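Side-chain contacts in putative dehydratase (Salmonella enterica subsp. enterica serovar Enteritidis, PDB 3TW9), which catalyses, with magnesium and only low activity in vitro, the dehydration of D-gluconate to 2-dehydro-3-deoxy-D-gluconate, as a member of the mandelate racemase/muconate lactonizing enzyme family: residues C322-I327 and T331-L336; T67-A72 and G109-N114. One frame throughout, in Å; residues are numbered along the deposited sequence.

Contact 1: C322-I327 and T331-L336; sequences CHVSTI and TPARKL
Ile327 lays its CD1 against the helix 330-342, where it meets Leu336 CD2 at 3.6 Å, the two side chains crossing at about a right angle. The same methyl lies 3.8 Å from Ala333 CA, close to the helix backbone, which the small alanine leaves accessible. The isoleucine's CG1 sits between its own backbone N and carbonyl carbon (chi1 60°), and the rest of its chain is extended (chi2 169°), which carries CD1 across to the helix. Leu336 reaches back with CG anti to its own backbone N (chi1 170°), and its CD2 is shared: Cys322 SG touches that methyl at 3.8 Å, alongside the isoleucine. On the other flank Val324 brings up both branches, CG1 at 3.8 Å from Ala333 CB and CG2 slightly farther off, so the alanine methyl meets valine as well as isoleucine.

These residues belong to the (beta/alpha)7beta barrel, the modified TIM barrel of the enolase superfamily, where the loop after strand 319-320 packs against the first turns of helix 330-342, into which it leads. Cys322 comes right after Arg321, and its backbone is hydrogen-bonded to that of His350; Arg321 and His350 are both assigned to substrate binding. Leu366 of helix 357-369 packs against both Val324 and Ala333, extending the apolar cluster to the next helix of the barrel.

At the start of the helix, the Pro332 ring approaches the backbone of the loop: its CG is 3.1 Å from Ile327 O, a close van der Waals meeting of a ring carbon with a carbonyl oxygen.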
ATOM      1  N   CYS C 322       8.771  12.912  -1.691  1.00 21.81           N
ATOM      2  CA  CYS C 322      10.004  12.116  -1.895  1.00 16.97           C
ATOM      3  C   CYS C 322      10.407  12.060  -3.357  1.00 21.68           C
ATOM      4  O   CYS C 322       9.569  12.121  -4.276  1.00 19.82           O
ATOM      5  CB  CYS C 322       9.866  10.698  -1.342  1.00 17.19           C
ATOM      6  SG  CYS C 322       9.510  10.722   0.441  1.00 17.83           S
ATOM      7  N   HIS C 323      11.710  12.016  -3.527  1.00 16.54           N
ATOM      8  CA  HIS C 323      12.341  11.731  -4.800  1.00 17.03           C
ATOM      9  C   HIS C 323      12.288  10.212  -4.929  1.00 22.59           C
ATOM     10  O   HIS C 323      12.958   9.501  -4.174  1.00 18.88           O
ATOM     11  CB  HIS C 323      13.788  12.322  -4.754  1.00 12.58           C
ATOM     12  CG  HIS C 323      14.464  12.396  -6.089  1.00 15.99           C
ATOM     13  ND1 HIS C 323      14.675  13.592  -6.737  1.00 20.45           N
ATOM     14  CD2 HIS C 323      15.008  11.441  -6.879  1.00 23.44           C
ATOM     15  CE1 HIS C 323      15.313  13.371  -7.875  1.00 21.18           C
ATOM     16  NE2 HIS C 323      15.525  12.074  -7.990  1.00 21.99           N
ATOM     17  N   VAL C 324      11.469   9.710  -5.864  1.00 22.71           N
ATOM     18  CA  VAL C 324      11.126   8.274  -5.938  1.00 18.07           C
ATOM     19  C   VAL C 324      12.335   7.328  -5.969  1.00 17.65           C
ATOM     20  O   VAL C 324      12.371   6.291  -5.219  1.00 17.19           O
ATOM     21  CB  VAL C 324      10.140   7.971  -7.102  1.00 17.70           C
ATOM     22  CG1 VAL C 324       9.946   6.464  -7.278  1.00 20.35           C
ATOM     23  CG2 VAL C 324       8.792   8.649  -6.816  1.00 20.50           C
ATOM     24  N   SER C 325      13.326   7.679  -6.796  1.00 19.46           N
ATOM     25  CA  SER C 325      14.516   6.832  -6.865  1.00 19.38           C
ATOM     26  C   SER C 325      15.308   6.836  -5.556  1.00 21.47           C
ATOM     27  O   SER C 325      15.955   5.843  -5.218  1.00 18.33           O
ATOM     28  CB  SER C 325      15.431   7.195  -8.029  1.00 15.98           C
ATOM     29  OG  SER C 325      15.976   8.500  -7.859  1.00 17.03           O
ATOM     30  N   THR C 326      15.216   7.943  -4.828  1.00 18.53           N
ATOM     31  CA  THR C 326      15.988   8.172  -3.605  1.00 17.15           C
ATOM     32  C   THR C 326      15.344   7.479  -2.351  1.00 17.50           C
ATOM     33  O   THR C 326      15.971   7.393  -1.313  1.00 19.48           O
ATOM     34  CB  THR C 326      16.302   9.697  -3.473  1.00 20.74           C
ATOM     35  OG1 THR C 326      16.952  10.129  -4.690  1.00 22.21           O
ATOM     36  CG2 THR C 326      17.239   9.994  -2.320  1.00 21.31           C
ATOM     37  N   ILE C 327      14.120   6.976  -2.494  1.00 18.53           N
ATOM     38  CA  ILE C 327      13.525   6.067  -1.497  1.00 17.49           C
ATOM     39  C   ILE C 327      13.479   4.621  -2.012  1.00 17.81           C
ATOM     40  O   ILE C 327      12.899   3.751  -1.376  1.00 17.09           O
ATOM     41  CB  ILE C 327      12.131   6.548  -0.998  1.00 18.44           C
ATOM     42  CG1 ILE C 327      11.120   6.653  -2.153  1.00 19.78           C
ATOM     43  CG2 ILE C 327      12.282   7.887  -0.256  1.00 18.71           C
ATOM     44  CD1 ILE C 327       9.686   6.851  -1.712  1.00 20.10           C
ATOM     45  N   THR C 331       8.368   0.219  -6.065  1.00 17.74           N
ATOM     46  CA  THR C 331       7.917  -0.666  -4.983  1.00 22.90           C
ATOM     47  C   THR C 331       7.740   0.116  -3.659  1.00 20.77           C
ATOM     48  O   THR C 331       6.627   0.168  -3.129  1.00 19.41           O
ATOM     49  CB  THR C 331       8.817  -1.903  -4.851  1.00 23.04           C
ATOM     50  OG1 THR C 331       8.707  -2.702  -6.046  1.00 21.80           O
ATOM     51  CG2 THR C 331       8.460  -2.747  -3.602  1.00 19.75           C
ATOM     52  N   PRO C 332       8.801   0.779  -3.155  1.00 18.63           N
ATOM     53  CA  PRO C 332       8.544   1.535  -1.921  1.00 18.41           C
ATOM     54  C   PRO C 332       7.688   2.785  -2.065  1.00 18.29           C
ATOM     55  O   PRO C 332       6.931   3.110  -1.133  1.00 20.48           O
ATOM     56  CB  PRO C 332       9.951   1.896  -1.432  1.00 17.89           C
ATOM     57  CG  PRO C 332      10.798   1.819  -2.673  1.00 19.77           C
ATOM     58  CD  PRO C 332      10.248   0.664  -3.422  1.00 18.28           C
ATOM     59  N   ALA C 333       7.777   3.486  -3.202  1.00 15.51           N
ATOM     60  CA  ALA C 333       6.998   4.716  -3.387  1.00 17.94           C
ATOM     61  C   ALA C 333       5.498   4.421  -3.415  1.00 17.25           C
ATOM     62  O   ALA C 333       4.708   5.191  -2.872  1.00 18.02           O
ATOM     63  CB  ALA C 333       7.409   5.448  -4.652  1.00 18.30           C
ATOM     64  N   ARG C 334       5.122   3.319  -4.047  1.00 19.51           N
ATOM     65  CA  ARG C 334       3.744   2.850  -4.090  1.00 19.24           C
ATOM     66  C   ARG C 334       3.222   2.570  -2.677  1.00 24.59           C
ATOM     67  O   ARG C 334       2.095   2.960  -2.329  1.00 20.97           O
ATOM     68  CB  ARG C 334       3.650   1.580  -4.954  1.00 27.76           C
ATOM     69  CG  ARG C 334       2.512   1.582  -5.924  1.00 44.69           C
ATOM     70  CD  ARG C 334       1.226   1.180  -5.276  1.00 45.35           C
ATOM     71  NE  ARG C 334       0.141   2.042  -5.725  1.00 56.08           N
ATOM     72  CZ  ARG C 334      -1.137   1.682  -5.819  1.00 50.57           C
ATOM     73  NH1 ARG C 334      -1.535   0.455  -5.506  1.00 54.64           N
ATOM     74  NH2 ARG C 334      -2.020   2.570  -6.239  1.00 48.37           N
ATOM     75  N   LYS C 335       4.046   1.925  -1.861  1.00 17.07           N
ATOM     76  CA  LYS C 335       3.676   1.616  -0.468  1.00 21.93           C
ATOM     77  C   LYS C 335       3.467   2.893   0.314  1.00 16.37           C
ATOM     78  O   LYS C 335       2.508   2.994   1.089  1.00 18.21           O
ATOM     79  CB  LYS C 335       4.710   0.721   0.211  1.00 21.10           C
ATOM     80  CG  LYS C 335       4.728  -0.662  -0.374  1.00 24.14           C
ATOM     81  CD  LYS C 335       5.702  -1.533   0.368  1.00 21.65           C
ATOM     82  CE  LYS C 335       5.850  -2.850  -0.380  1.00 24.12           C
ATOM     83  NZ  LYS C 335       7.100  -3.536   0.062  1.00 25.92           N
ATOM     84  N   LEU C 336       4.335   3.880   0.056  1.00 17.64           N
ATOM     85  CA  LEU C 336       4.269   5.155   0.743  1.00 17.00           C
ATOM     86  C   LEU C 336       3.017   5.936   0.294  1.00 20.43           C
ATOM     87  O   LEU C 336       2.341   6.547   1.109  1.00 17.63           O
ATOM     88  CB  LEU C 336       5.548   5.940   0.450  1.00 18.51           C
ATOM     89  CG  LEU C 336       5.655   7.412   0.866  1.00 21.12           C
ATOM     90  CD1 LEU C 336       5.297   7.606   2.341  1.00 18.28           C
ATOM     91  CD2 LEU C 336       7.085   7.834   0.607  1.00 17.97           C
TER

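Contact 2: T67-A72 and G109-N114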
ATOM      1  N   THR C  67      22.087  12.850  -8.561  1.00 23.33           N
ATOM      2  CA  THR C  67      23.033  13.536  -9.461  1.00 24.69           C
ATOM      3  C   THR C  67      24.385  13.896  -8.818  1.00 21.73           C
ATOM      4  O   THR C  67      25.446  13.707  -9.439  1.00 21.91           O
ATOM      5  CB  THR C  67      22.389  14.780 -10.149  1.00 19.17           C
ATOM      6  OG1 THR C  67      23.203  15.203 -11.248  1.00 27.82           O
ATOM      7  CG2 THR C  67      22.265  15.966  -9.196  1.00 25.92           C
ATOM      8  N   GLN C  68      24.347  14.353  -7.562  1.00 20.50           N
ATOM      9  CA  GLN C  68      25.565  14.800  -6.870  1.00 18.18           C
ATOM     10  C   GLN C  68      26.529  13.657  -6.530  1.00 22.05           C
ATOM     11  O   GLN C  68      27.684  13.917  -6.184  1.00 21.72           O
ATOM     12  CB  GLN C  68      25.225  15.602  -5.625  1.00 22.15           C
ATOM     13  CG  GLN C  68      24.436  16.891  -5.892  1.00 22.94           C
ATOM     14  CD  GLN C  68      22.921  16.697  -5.875  1.00 19.78           C
ATOM     15  OE1 GLN C  68      22.424  15.587  -5.898  1.00 20.72           O
ATOM     16  NE2 GLN C  68      22.188  17.807  -5.857  1.00 21.57           N
ATOM     17  N   ARG C  69      26.063  12.414  -6.623  1.00 22.93           N
ATOM     18  CA  ARG C  69      26.917  11.260  -6.293  1.00 21.04           C
ATOM     19  C   ARG C  69      26.840  10.193  -7.368  1.00 19.48           C
ATOM     20  O   ARG C  69      27.035   9.008  -7.104  1.00 20.29           O
ATOM     21  CB  ARG C  69      26.623  10.706  -4.882  1.00 20.08           C
ATOM     22  CG  ARG C  69      26.988  11.649  -3.727  1.00 21.37           C
ATOM     23  CD  ARG C  69      28.490  11.852  -3.537  1.00 18.20           C
ATOM     24  NE  ARG C  69      28.811  12.716  -2.397  1.00 19.32           N
ATOM     25  CZ  ARG C  69      28.802  14.055  -2.401  1.00 21.65           C
ATOM     26  NH1 ARG C  69      28.520  14.732  -3.506  1.00 22.25           N
ATOM     27  NH2 ARG C  69      29.107  14.730  -1.291  1.00 20.57           N
ATOM     28  N   ILE C  70      26.602  10.632  -8.609  1.00 20.91           N
ATOM     29  CA  ILE C  70      26.346   9.723  -9.700  1.00 21.37           C
ATOM     30  C   ILE C  70      27.366   8.599  -9.889  1.00 18.18           C
ATOM     31  O   ILE C  70      26.973   7.483 -10.166  1.00 21.16           O
ATOM     32  CB  ILE C  70      26.076  10.493 -11.048  1.00 19.12           C
ATOM     33  CG1 ILE C  70      24.973   9.804 -11.850  1.00 24.37           C
ATOM     34  CG2 ILE C  70      27.346  10.652 -11.895  1.00 28.35           C
ATOM     35  CD1 ILE C  70      23.594   9.957 -11.261  1.00 28.56           C
ATOM     36  N   PHE C  71      28.667   8.890  -9.698  1.00 25.21           N
ATOM     37  CA  PHE C  71      29.706   7.871  -9.923  1.00 23.30           C
ATOM     38  C   PHE C  71      29.699   6.819  -8.825  1.00 22.90           C
ATOM     39  O   PHE C  71      29.958   5.658  -9.091  1.00 23.79           O
ATOM     40  CB  PHE C  71      31.106   8.490 -10.086  1.00 20.43           C
ATOM     41  CG  PHE C  71      31.235   9.386 -11.276  1.00 29.07           C
ATOM     42  CD1 PHE C  71      31.024   8.881 -12.558  1.00 30.51           C
ATOM     43  CD2 PHE C  71      31.624  10.706 -11.127  1.00 29.47           C
ATOM     44  CE1 PHE C  71      31.161   9.701 -13.684  1.00 39.26           C
ATOM     45  CE2 PHE C  71      31.770  11.533 -12.242  1.00 38.34           C
ATOM     46  CZ  PHE C  71      31.532  11.029 -13.518  1.00 30.96           C
ATOM     47  N   ALA C  72      29.357   7.233  -7.602  1.00 25.60           N
ATOM     48  CA  ALA C  72      29.200   6.293  -6.488  1.00 20.09           C
ATOM     49  C   ALA C  72      27.965   5.386  -6.637  1.00 20.25           C
ATOM     50  O   ALA C  72      28.006   4.193  -6.280  1.00 21.77           O
ATOM     51  CB  ALA C  72      29.207   7.047  -5.132  1.00 20.20           C
ATOM     52  N   GLY C 109      19.832   4.834   2.603  1.00 20.99           N
ATOM     53  CA  GLY C 109      20.619   6.027   2.269  1.00 19.44           C
ATOM     54  C   GLY C 109      20.473   6.392   0.813  1.00 16.25           C
ATOM     55  O   GLY C 109      19.969   5.567   0.048  1.00 18.55           O
ATOM     56  N   PRO C 110      20.895   7.602   0.435  1.00 16.70           N
ATOM     57  CA  PRO C 110      20.582   8.077  -0.944  1.00 18.05           C
ATOM     58  C   PRO C 110      21.325   7.300  -2.032  1.00 21.99           C
ATOM     59  O   PRO C 110      20.762   7.029  -3.106  1.00 19.81           O
ATOM     60  CB  PRO C 110      20.953   9.562  -0.905  1.00 16.67           C
ATOM     61  CG  PRO C 110      21.978   9.707   0.230  1.00 17.81           C
ATOM     62  CD  PRO C 110      21.596   8.616   1.258  1.00 17.81           C
ATOM     63  N   ILE C 111      22.560   6.879  -1.749  1.00 19.53           N
ATOM     64  CA  ILE C 111      23.276   6.082  -2.739  1.00 17.89           C
ATOM     65  C   ILE C 111      22.715   4.649  -2.819  1.00 21.19           C
ATOM     66  O   ILE C 111      22.369   4.155  -3.912  1.00 20.71           O
ATOM     67  CB  ILE C 111      24.819   6.110  -2.552  1.00 16.67           C
ATOM     68  CG1 ILE C 111      25.391   7.524  -2.654  1.00 14.77           C
ATOM     69  CG2 ILE C 111      25.490   5.214  -3.646  1.00 23.73           C
ATOM     70  CD1 ILE C 111      26.877   7.582  -2.201  1.00 17.27           C
ATOM     71  N   MET C 112      22.551   4.009  -1.661  1.00 20.43           N
ATOM     72  CA  MET C 112      21.934   2.680  -1.568  1.00 21.56           C
ATOM     73  C   MET C 112      20.545   2.618  -2.208  1.00 18.66           C
ATOM     74  O   MET C 112      20.255   1.719  -2.959  1.00 19.52           O
ATOM     75  CB  MET C 112      21.816   2.226  -0.092  1.00 18.88           C
ATOM     76  CG  MET C 112      23.137   2.233   0.693  1.00 18.92           C
ATOM     77  SD  MET C 112      24.280   0.962   0.072  1.00 24.76           S
ATOM     78  CE  MET C 112      23.508  -0.551   0.573  1.00 19.46           C
ATOM     79  N   ASN C 113      19.689   3.579  -1.878  1.00 18.15           N
ATOM     80  CA  ASN C 113      18.310   3.551  -2.367  1.00 18.25           C
ATOM     81  C   ASN C 113      18.259   3.744  -3.895  1.00 15.94           C
ATOM     82  O   ASN C 113      17.400   3.152  -4.572  1.00 17.93           O
ATOM     83  CB  ASN C 113      17.478   4.625  -1.696  1.00 15.28           C
ATOM     84  CG  ASN C 113      17.293   4.409  -0.159  1.00 26.60           C
ATOM     85  OD1 ASN C 113      17.749   3.422   0.420  1.00 23.24           O
ATOM     86  ND2 ASN C 113      16.644   5.362   0.488  1.00 18.32           N
ATOM     87  N   ASN C 114      19.154   4.594  -4.419  1.00 21.03           N
ATOM     88  CA  ASN C 114      19.179   4.866  -5.876  1.00 19.01           C
ATOM     89  C   ASN C 114      19.628   3.650  -6.687  1.00 26.60           C
ATOM     90  O   ASN C 114      19.059   3.350  -7.738  1.00 21.16           O
ATOM     91  CB  ASN C 114      19.999   6.123  -6.200  1.00 19.00           C
ATOM     92  CG  ASN C 114      19.159   7.389  -6.152  1.00 26.63           C
ATOM     93  OD1 ASN C 114      19.148   8.126  -5.157  1.00 20.84           O
ATOM     94  ND2 ASN C 114      18.434   7.640  -7.218  1.00 15.80           N
TER
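Ile111, in the first turn of helix 110-131, packs against Arg69 and Ala72 at the start of helix 70-85, both helices lying in the N-terminal capping domain of this enolase-superfamily enzyme. Ahead of it, Gly109 occupies the N-cap position; its O accepts the backbone N of Asn113 at 2.8 Å, while its own N gives a weak bond to Asn113 OD1. Pro110 follows in the first turn and packs on Phe66.

The side chain of Ile111 then faces helix 70-85 with all its branches in use. CG1 stands beside the backbone N (chi1 -60°) and the chain runs on extended, which brings CD1 to Ala72 CB at 3.8 Å. CG2, anti to the backbone N, also comes down on Ala72, 3.8 Å from its O. Arg69 adds its CB, 4.1 Å from Ile111 CG1, before its own chain bends at chi2 and leads the guanidinium away from the isoleucine.

Farther along, Asn113 turns from this surface toward the barrel, its ND2 bonded to Val303 O. Across from the helix, Arg69 folds back on its own segment: NH1 donates to Gln68 O at 2.9 Å, with the oxygen in the guanidinium plane but the nitrogen well above the carbonyl plane.

Overall arrangement
Helix 110-131 joins the two contacts, whose centres lie about 15 Å apart. One side of its first turn packs on 67-72 in contact 2, and Asn113 reaches the barrel loop of contact 1, with ND2 2.8 Å from Thr326 O in a probable hydrogen bond. The capping domain is thereby tied to the loop after strand 319-320. Both contacts border the substrate site: Gln68, likewise assigned to substrate binding, whose NE2 is hydrogen-bonded to a glycerol, probably from the crystallisation liquor, belongs to contact 2, and the Arg69 side chain is about 10 Å from that of Asp354. In contact 1 the Cys322 side chain is about 6 Å from those of Arg321 and His350.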